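Local coordinates for protein 6-phospho-beta-d glycosidase (Streptococcus pyogenes, PDB 5FOO) that hydrolyses beta-glucosides, probably those carrying a 6-phosphate on the sugar, as a family 1 glycoside hydrolase built on a TIM barrel, at residues A[31-34]-A[35-39]; A[122-125]-A[126-130]. The protein carries 1 engineered substitution. One frame throughout, in Å; residues are numbered along the deposited sequence.

Contact 1: residues A[31-34]-A[35-39]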
ATOM      1  N   PHE A  31       9.226 -11.562   4.128  1.00 27.68           N
ATOM      2  CA  PHE A  31       9.451 -11.077   5.515  1.00 30.32           C
ATOM      3  C   PHE A  31       9.489 -12.178   6.616  1.00 30.85           C
ATOM      4  O   PHE A  31      10.282 -12.081   7.549  1.00 30.06           O
ATOM      5  CB  PHE A  31       8.466  -9.986   5.900  1.00 28.61           C
ATOM      6  CG  PHE A  31       8.965  -8.597   5.612  1.00 31.49           C
ATOM      7  CD1 PHE A  31       9.859  -7.975   6.478  1.00 29.20           C
ATOM      8  CD2 PHE A  31       8.508  -7.890   4.487  1.00 31.86           C
ATOM      9  CE1 PHE A  31      10.306  -6.685   6.211  1.00 33.93           C
ATOM     10  CE2 PHE A  31       8.949  -6.612   4.206  1.00 31.89           C
ATOM     11  CZ  PHE A  31       9.862  -5.993   5.061  1.00 34.30           C
ATOM     12  N   ASP A  32       8.666 -13.222   6.475  1.00 28.66           N
ATOM     13  CA  ASP A  32       8.692 -14.336   7.368  1.00 29.84           C
ATOM     14  C   ASP A  32      10.099 -14.944   7.336  1.00 31.26           C
ATOM     15  O   ASP A  32      10.642 -15.302   8.395  1.00 30.82           O
ATOM     16  CB  ASP A  32       7.730 -15.457   6.973  1.00 30.10           C
ATOM     17  CG  ASP A  32       6.289 -15.005   6.809  1.00 30.66           C
ATOM     18  OD1 ASP A  32       5.820 -14.186   7.620  1.00 31.82           O
ATOM     19  OD2 ASP A  32       5.620 -15.526   5.877  1.00 31.35           O
ATOM     20  N   TYR A  33      10.644 -15.106   6.130  1.00 29.27           N
ATOM     21  CA  TYR A  33      11.962 -15.697   5.947  1.00 33.41           C
ATOM     22  C   TYR A  33      13.080 -14.870   6.577  1.00 33.85           C
ATOM     23  O   TYR A  33      13.980 -15.403   7.308  1.00 29.69           O
ATOM     24  CB  TYR A  33      12.292 -15.878   4.474  1.00 32.89           C
ATOM     25  CG  TYR A  33      13.674 -16.439   4.268  1.00 30.74           C
ATOM     26  CD1 TYR A  33      13.930 -17.783   4.551  1.00 32.63           C
ATOM     27  CD2 TYR A  33      14.708 -15.651   3.736  1.00 31.06           C
ATOM     28  CE1 TYR A  33      15.192 -18.323   4.346  1.00 33.14           C
ATOM     29  CE2 TYR A  33      15.975 -16.178   3.513  1.00 33.55           C
ATOM     30  CZ  TYR A  33      16.203 -17.515   3.844  1.00 33.86           C
ATOM     31  OH  TYR A  33      17.409 -18.061   3.640  1.00 39.96           O
ATOM     32  N   TRP A  34      13.011 -13.582   6.262  1.00 30.35           N
ATOM     33  CA  TRP A  34      13.910 -12.604   6.803  1.00 30.36           C
ATOM     34  C   TRP A  34      13.953 -12.570   8.323  1.00 32.21           C
ATOM     35  O   TRP A  34      15.041 -12.497   8.921  1.00 35.98           O
ATOM     36  CB  TRP A  34      13.600 -11.198   6.265  1.00 31.11           C
ATOM     37  CG  TRP A  34      14.835 -10.265   6.147  1.00 32.85           C
ATOM     38  CD1 TRP A  34      16.161 -10.585   6.317  1.00 32.90           C
ATOM     39  CD2 TRP A  34      14.803  -8.882   5.816  1.00 30.57           C
ATOM     40  NE1 TRP A  34      16.941  -9.469   6.116  1.00 33.32           N
ATOM     41  CE2 TRP A  34      16.127  -8.414   5.821  1.00 31.14           C
ATOM     42  CE3 TRP A  34      13.762  -7.972   5.567  1.00 32.30           C
ATOM     43  CZ2 TRP A  34      16.448  -7.098   5.532  1.00 32.83           C
ATOM     44  CZ3 TRP A  34      14.085  -6.652   5.258  1.00 29.59           C
ATOM     45  CH2 TRP A  34      15.402  -6.234   5.235  1.00 32.65           C
ATOM     46  N   TYR A  35      12.787 -12.573   8.961  1.00 31.66           N
ATOM     47  CA  TYR A  35      12.745 -12.675  10.389  1.00 28.52           C
ATOM     48  C   TYR A  35      13.357 -13.995  10.904  1.00 30.63           C
ATOM     49  O   TYR A  35      14.021 -13.988  11.953  1.00 33.55           O
ATOM     50  CB  TYR A  35      11.345 -12.437  10.953  1.00 29.14           C
ATOM     51  CG  TYR A  35      11.317 -12.559  12.451  1.00 26.13           C
ATOM     52  CD1 TYR A  35      11.703 -11.488  13.249  1.00 29.22           C
ATOM     53  CD2 TYR A  35      10.998 -13.763  13.056  1.00 26.89           C
ATOM     54  CE1 TYR A  35      11.737 -11.594  14.637  1.00 29.58           C
ATOM     55  CE2 TYR A  35      11.033 -13.918  14.438  1.00 29.31           C
ATOM     56  CZ  TYR A  35      11.411 -12.838  15.220  1.00 31.24           C
ATOM     57  OH  TYR A  35      11.419 -12.956  16.570  1.00 29.89           O
ATOM     58  N   GLU A  36      13.121 -15.105  10.225  1.00 30.46           N
ATOM     59  CA  GLU A  36      13.730 -16.387  10.657  1.00 33.56           C
ATOM     60  C   GLU A  36      15.269 -16.326  10.668  1.00 31.94           C
ATOM     61  O   GLU A  36      15.911 -16.814  11.603  1.00 33.01           O
ATOM     62  CB  GLU A  36      13.273 -17.559   9.806  1.00 30.60           C
ATOM     63  CG  GLU A  36      11.856 -18.028  10.108  1.00 31.76           C
ATOM     64  CD  GLU A  36      11.442 -19.243   9.278  1.00 31.00           C
ATOM     65  OE1 GLU A  36      12.269 -19.844   8.556  1.00 32.48           O
ATOM     66  OE2 GLU A  36      10.245 -19.563   9.269  1.00 32.94           O
ATOM     67  N   GLU A  37      15.819 -15.638   9.683  1.00 34.34           N
ATOM     68  CA  GLU A  37      17.275 -15.539   9.487  1.00 37.22           C
ATOM     69  C   GLU A  37      17.944 -14.465  10.320  1.00 37.14           C
ATOM     70  O   GLU A  37      19.029 -14.696  10.811  1.00 38.61           O
ATOM     71  CB  GLU A  37      17.613 -15.252   8.023  1.00 35.73           C
ATOM     72  CG  GLU A  37      17.189 -16.337   7.088  1.00 36.11           C
ATOM     73  CD  GLU A  37      17.903 -17.639   7.369  1.00 44.99           C
ATOM     74  OE1 GLU A  37      19.129 -17.683   7.218  1.00 44.24           O
ATOM     75  OE2 GLU A  37      17.240 -18.611   7.734  1.00 39.77           O
ATOM     76  N   GLU A  38      17.295 -13.303  10.506  1.00 35.54           N
ATOM     77  CA  GLU A  38      17.920 -12.120  11.182  1.00 31.91           C
ATOM     78  C   GLU A  38      16.987 -11.387  12.097  1.00 28.56           C
ATOM     79  O   GLU A  38      16.660 -10.264  11.834  1.00 34.03           O
ATOM     80  CB  GLU A  38      18.474 -11.163  10.111  1.00 35.11           C
ATOM     81  CG  GLU A  38      19.364 -11.856   9.057  1.00 39.51           C
ATOM     82  CD  GLU A  38      20.105 -10.885   8.172  1.00 47.54           C
ATOM     83  OE1 GLU A  38      20.797 -10.040   8.746  1.00 60.13           O
ATOM     84  OE2 GLU A  38      19.991 -10.941   6.916  1.00 56.37           O
ATOM     85  N   PRO A  39      16.551 -12.022  13.193  1.00 31.43           N
ATOM     86  CA  PRO A  39      15.565 -11.446  14.109  1.00 32.27           C
ATOM     87  C   PRO A  39      15.972 -10.144  14.745  1.00 36.80           C
ATOM     88  O   PRO A  39      15.095  -9.292  15.101  1.00 28.94           O
ATOM     89  CB  PRO A  39      15.363 -12.522  15.171  1.00 33.14           C
ATOM     90  CG  PRO A  39      16.434 -13.513  14.977  1.00 29.95           C
ATOM     91  CD  PRO A  39      16.981 -13.380  13.614  1.00 31.61           C
TER
HETATM   92  O   HOH W   1      20.011  -8.383   5.450  1.00 43.79           O
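Along helix 30-37, in the connection between the first two strands of the TIM barrel, two i to i+4 side-chain pairs accompany the backbone bonds: Tyr-33 with Glu-37 and Trp-34 with Glu-38. The CG methylene of Glu-37 sits over one face of the Tyr-33 ring in a CH-pi contact, 3.8 Å from the ring centroid and shifted toward the rim beside CZ. A bend at chi2 (-63°) folds the Glu-37 chain back, and its carboxylate lies almost parallel to the ring, the planes 8° apart. One residue further on, OE2 of Glu-38 meets the indole edge in the ring plane, but its bond from Trp-34 NE1 is long at 3.5 Å and weak. A water bridges the same two groups, donating to Glu-38 OE2 at 2.9 Å and accepting a weak bond from Trp-34 NE1. Tyr-35 N bonds to Phe-31 O at 2.9 Å, and Glu-38 N still reaches Trp-34 O at 2.9 Å although Glu-38 itself has left helical geometry. On the same helix Asp-32 pairs with Lys-25, and Glu-36 with Arg-22 and Arg-28, while the side chain of Phe-31 is about 8 Å from the bound 6-phosphocyclophellitol. Since both bonds at NE1 are weak, the indole N-H is probably only loosely tied to Glu-38, whereas the Tyr-33 contact is probably made chiefly by the Glu-37 methylene, with the carboxylate flat beside the phenol end.

Contact 2: residues A[122-125]-A[126-130]; sequences LPIA and LYQAY
Pro-123 O receives two backbone N-H groups at the start of helix 124-130, with Pro-123 itself in the N-cap position. Tyr-127 N gives the straighter of these bonds, 3.3 Å to Pro-123 O and in the carbonyl plane, while Leu-126 N approaches the same oxygen at 3.0 Å but at a poor angle, a weak bond. The next two carbonyls are each taken up by a full helical bond: Gln-128 N reaches Ile-124 O at 2.9 Å with an N-H...O angle of 171°, and Ala-129 N reaches Ala-125 O, also at 2.9 Å. Tyr-130 N continues the series to Leu-126 O at 3.1 Å, and Tyr-130 OH bonds to Glu-87. The side chains around this ladder are largely apolar. Leu-122 brings CD2 to CB of Tyr-127 at 3.9 Å, the two side chains crossing at about a right angle, and Pro-123 CG touches Leu-126 CD1 at 3.9 Å. With CG anti to the carbonyl carbon (chi1 -71°), the extended Gln-128 chain lays its amide against Ile-124, NE2 being 3.8 Å from CG1. Trp-79 and Val-138 continue the apolar packing around Leu-122 and Leu-126. The carbonyls of Pro-123, Ile-124 and Ala-125 are thus met by the helix's own N-H groups, while Ile-124 and Leu-126 also have outside backbone partners, Arg-28 and Gly-132; the buried flank can pack through hydrocarbon.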
ATOM      1  N   LEU A 122       5.809 -11.612  -1.556  1.00 25.47           N
ATOM      2  CA  LEU A 122       6.245 -12.686  -2.429  1.00 25.09           C
ATOM      3  C   LEU A 122       6.644 -13.921  -1.608  1.00 24.58           C
ATOM      4  O   LEU A 122       7.365 -13.814  -0.596  1.00 28.51           O
ATOM      5  CB  LEU A 122       7.411 -12.192  -3.303  1.00 25.54           C
ATOM      6  CG  LEU A 122       7.944 -13.205  -4.292  1.00 30.20           C
ATOM      7  CD1 LEU A 122       7.140 -13.183  -5.581  1.00 31.61           C
ATOM      8  CD2 LEU A 122       9.421 -12.971  -4.578  1.00 33.06           C
ATOM      9  N   PRO A 123       6.239 -15.115  -2.031  1.00 27.27           N
ATOM     10  CA  PRO A 123       6.823 -16.347  -1.432  1.00 26.93           C
ATOM     11  C   PRO A 123       8.349 -16.461  -1.604  1.00 28.90           C
ATOM     12  O   PRO A 123       8.888 -16.370  -2.740  1.00 27.00           O
ATOM     13  CB  PRO A 123       6.176 -17.477  -2.215  1.00 26.49           C
ATOM     14  CG  PRO A 123       4.980 -16.911  -2.852  1.00 25.59           C
ATOM     15  CD  PRO A 123       5.321 -15.439  -3.132  1.00 27.13           C
ATOM     16  N   ILE A 124       9.049 -16.660  -0.497  1.00 30.96           N
ATOM     17  CA  ILE A 124      10.508 -16.948  -0.569  1.00 31.01           C
ATOM     18  C   ILE A 124      10.832 -18.067  -1.559  1.00 28.48           C
ATOM     19  O   ILE A 124      11.817 -17.971  -2.271  1.00 30.56           O
ATOM     20  CB  ILE A 124      11.125 -17.192   0.830  1.00 31.55           C
ATOM     21  CG1 ILE A 124      12.678 -17.090   0.804  1.00 32.94           C
ATOM     22  CG2 ILE A 124      10.673 -18.529   1.365  1.00 32.03           C
ATOM     23  CD1 ILE A 124      13.221 -15.728   0.371  1.00 33.51           C
ATOM     24  N   ALA A 125       9.998 -19.095  -1.725  1.00 30.21           N
ATOM     25  CA  ALA A 125      10.428 -20.174  -2.622  1.00 28.08           C
ATOM     26  C   ALA A 125      10.541 -19.678  -4.069  1.00 29.39           C
ATOM     27  O   ALA A 125      11.401 -20.157  -4.832  1.00 28.40           O
ATOM     28  CB  ALA A 125       9.511 -21.410  -2.550  1.00 30.09           C
ATOM     29  N   LEU A 126       9.698 -18.712  -4.449  1.00 30.20           N
ATOM     30  CA  LEU A 126       9.758 -18.118  -5.805  1.00 28.36           C
ATOM     31  C   LEU A 126      10.912 -17.168  -5.989  1.00 28.33           C
ATOM     32  O   LEU A 126      11.439 -17.077  -7.078  1.00 28.94           O
ATOM     33  CB  LEU A 126       8.441 -17.452  -6.201  1.00 27.62           C
ATOM     34  CG  LEU A 126       7.237 -18.409  -6.191  1.00 28.69           C
ATOM     35  CD1 LEU A 126       5.945 -17.651  -6.608  1.00 27.45           C
ATOM     36  CD2 LEU A 126       7.523 -19.702  -7.008  1.00 27.57           C
ATOM     37  N   TYR A 127      11.304 -16.452  -4.938  1.00 28.74           N
ATOM     38  CA  TYR A 127      12.555 -15.717  -4.976  1.00 29.63           C
ATOM     39  C   TYR A 127      13.743 -16.658  -5.177  1.00 28.63           C
ATOM     40  O   TYR A 127      14.526 -16.465  -6.093  1.00 29.19           O
ATOM     41  CB  TYR A 127      12.784 -14.837  -3.740  1.00 30.53           C
ATOM     42  CG  TYR A 127      14.098 -14.120  -3.923  1.00 31.52           C
ATOM     43  CD1 TYR A 127      14.205 -13.059  -4.823  1.00 32.38           C
ATOM     44  CD2 TYR A 127      15.272 -14.547  -3.244  1.00 34.50           C
ATOM     45  CE1 TYR A 127      15.419 -12.420  -5.020  1.00 33.15           C
ATOM     46  CE2 TYR A 127      16.499 -13.905  -3.440  1.00 32.49           C
ATOM     47  CZ  TYR A 127      16.567 -12.861  -4.326  1.00 33.71           C
ATOM     48  OH  TYR A 127      17.741 -12.225  -4.560  1.00 32.77           O
ATOM     49  N   GLN A 128      13.833 -17.705  -4.368  1.00 30.99           N
ATOM     50  CA  GLN A 128      15.003 -18.652  -4.424  1.00 30.59           C
ATOM     51  C   GLN A 128      15.042 -19.370  -5.754  1.00 29.96           C
ATOM     52  O   GLN A 128      16.049 -19.388  -6.422  1.00 30.85           O
ATOM     53  CB  GLN A 128      14.969 -19.673  -3.244  1.00 35.71           C
ATOM     54  CG  GLN A 128      15.279 -19.043  -1.871  1.00 40.08           C
ATOM     55  CD  GLN A 128      14.988 -19.939  -0.651  1.00 44.35           C
ATOM     56  OE1 GLN A 128      14.172 -20.860  -0.694  1.00 53.44           O
ATOM     57  NE2 GLN A 128      15.579 -19.588   0.463  1.00 51.79           N
ATOM     58  N   ALA A 129      13.919 -19.898  -6.203  1.00 32.37           N
ATOM     59  CA  ALA A 129      13.883 -20.587  -7.468  1.00 31.43           C
ATOM     60  C   ALA A 129      14.081 -19.732  -8.727  1.00 34.76           C
ATOM     61  O   ALA A 129      14.679 -20.212  -9.717  1.00 30.60           O
ATOM     62  CB  ALA A 129      12.601 -21.400  -7.589  1.00 30.82           C
ATOM     63  N   TYR A 130      13.573 -18.497  -8.753  1.00 31.85           N
ATOM     64  CA  TYR A 130      13.558 -17.759 -10.013  1.00 27.50           C
ATOM     65  C   TYR A 130      13.970 -16.313  -9.991  1.00 27.58           C
ATOM     66  O   TYR A 130      13.878 -15.687 -10.998  1.00 29.87           O
ATOM     67  CB  TYR A 130      12.154 -17.772 -10.574  1.00 28.03           C
ATOM     68  CG  TYR A 130      11.508 -19.110 -10.752  1.00 30.43           C
ATOM     69  CD1 TYR A 130      11.925 -19.991 -11.788  1.00 29.96           C
ATOM     70  CD2 TYR A 130      10.410 -19.477  -9.956  1.00 30.86           C
ATOM     71  CE1 TYR A 130      11.306 -21.218 -11.962  1.00 30.89           C
ATOM     72  CE2 TYR A 130       9.787 -20.697 -10.124  1.00 29.22           C
ATOM     73  CZ  TYR A 130      10.242 -21.556 -11.126  1.00 33.49           C
ATOM     74  OH  TYR A 130       9.594 -22.740 -11.277  1.00 33.35           O
TER

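Contacts 1 and 2 lie on two short helices, 30-37 and 124-130, which pack directly against each other: Tyr-33 CG is 3.7 Å from Ile-124 CG1, and the same tyrosine also touches Gln-128. Their centres are about 14 Å apart, each about 21 Å from the centre of the chain. Both mix buried and exposed residues, but the chemistry differs. Contact 1 sets glutamates against two aromatic rings, a water bridging the Trp-34/Glu-38 pair; in contact 2, Leu-122 and Leu-126 pack on helices 79-82 and 136-153 and Pro-123 on helix 79-82, while Ile-124 meets helix 30-37. Residues 31-34 approach the ligand pocket through Phe-31, which meets the pocket residue Trp-424.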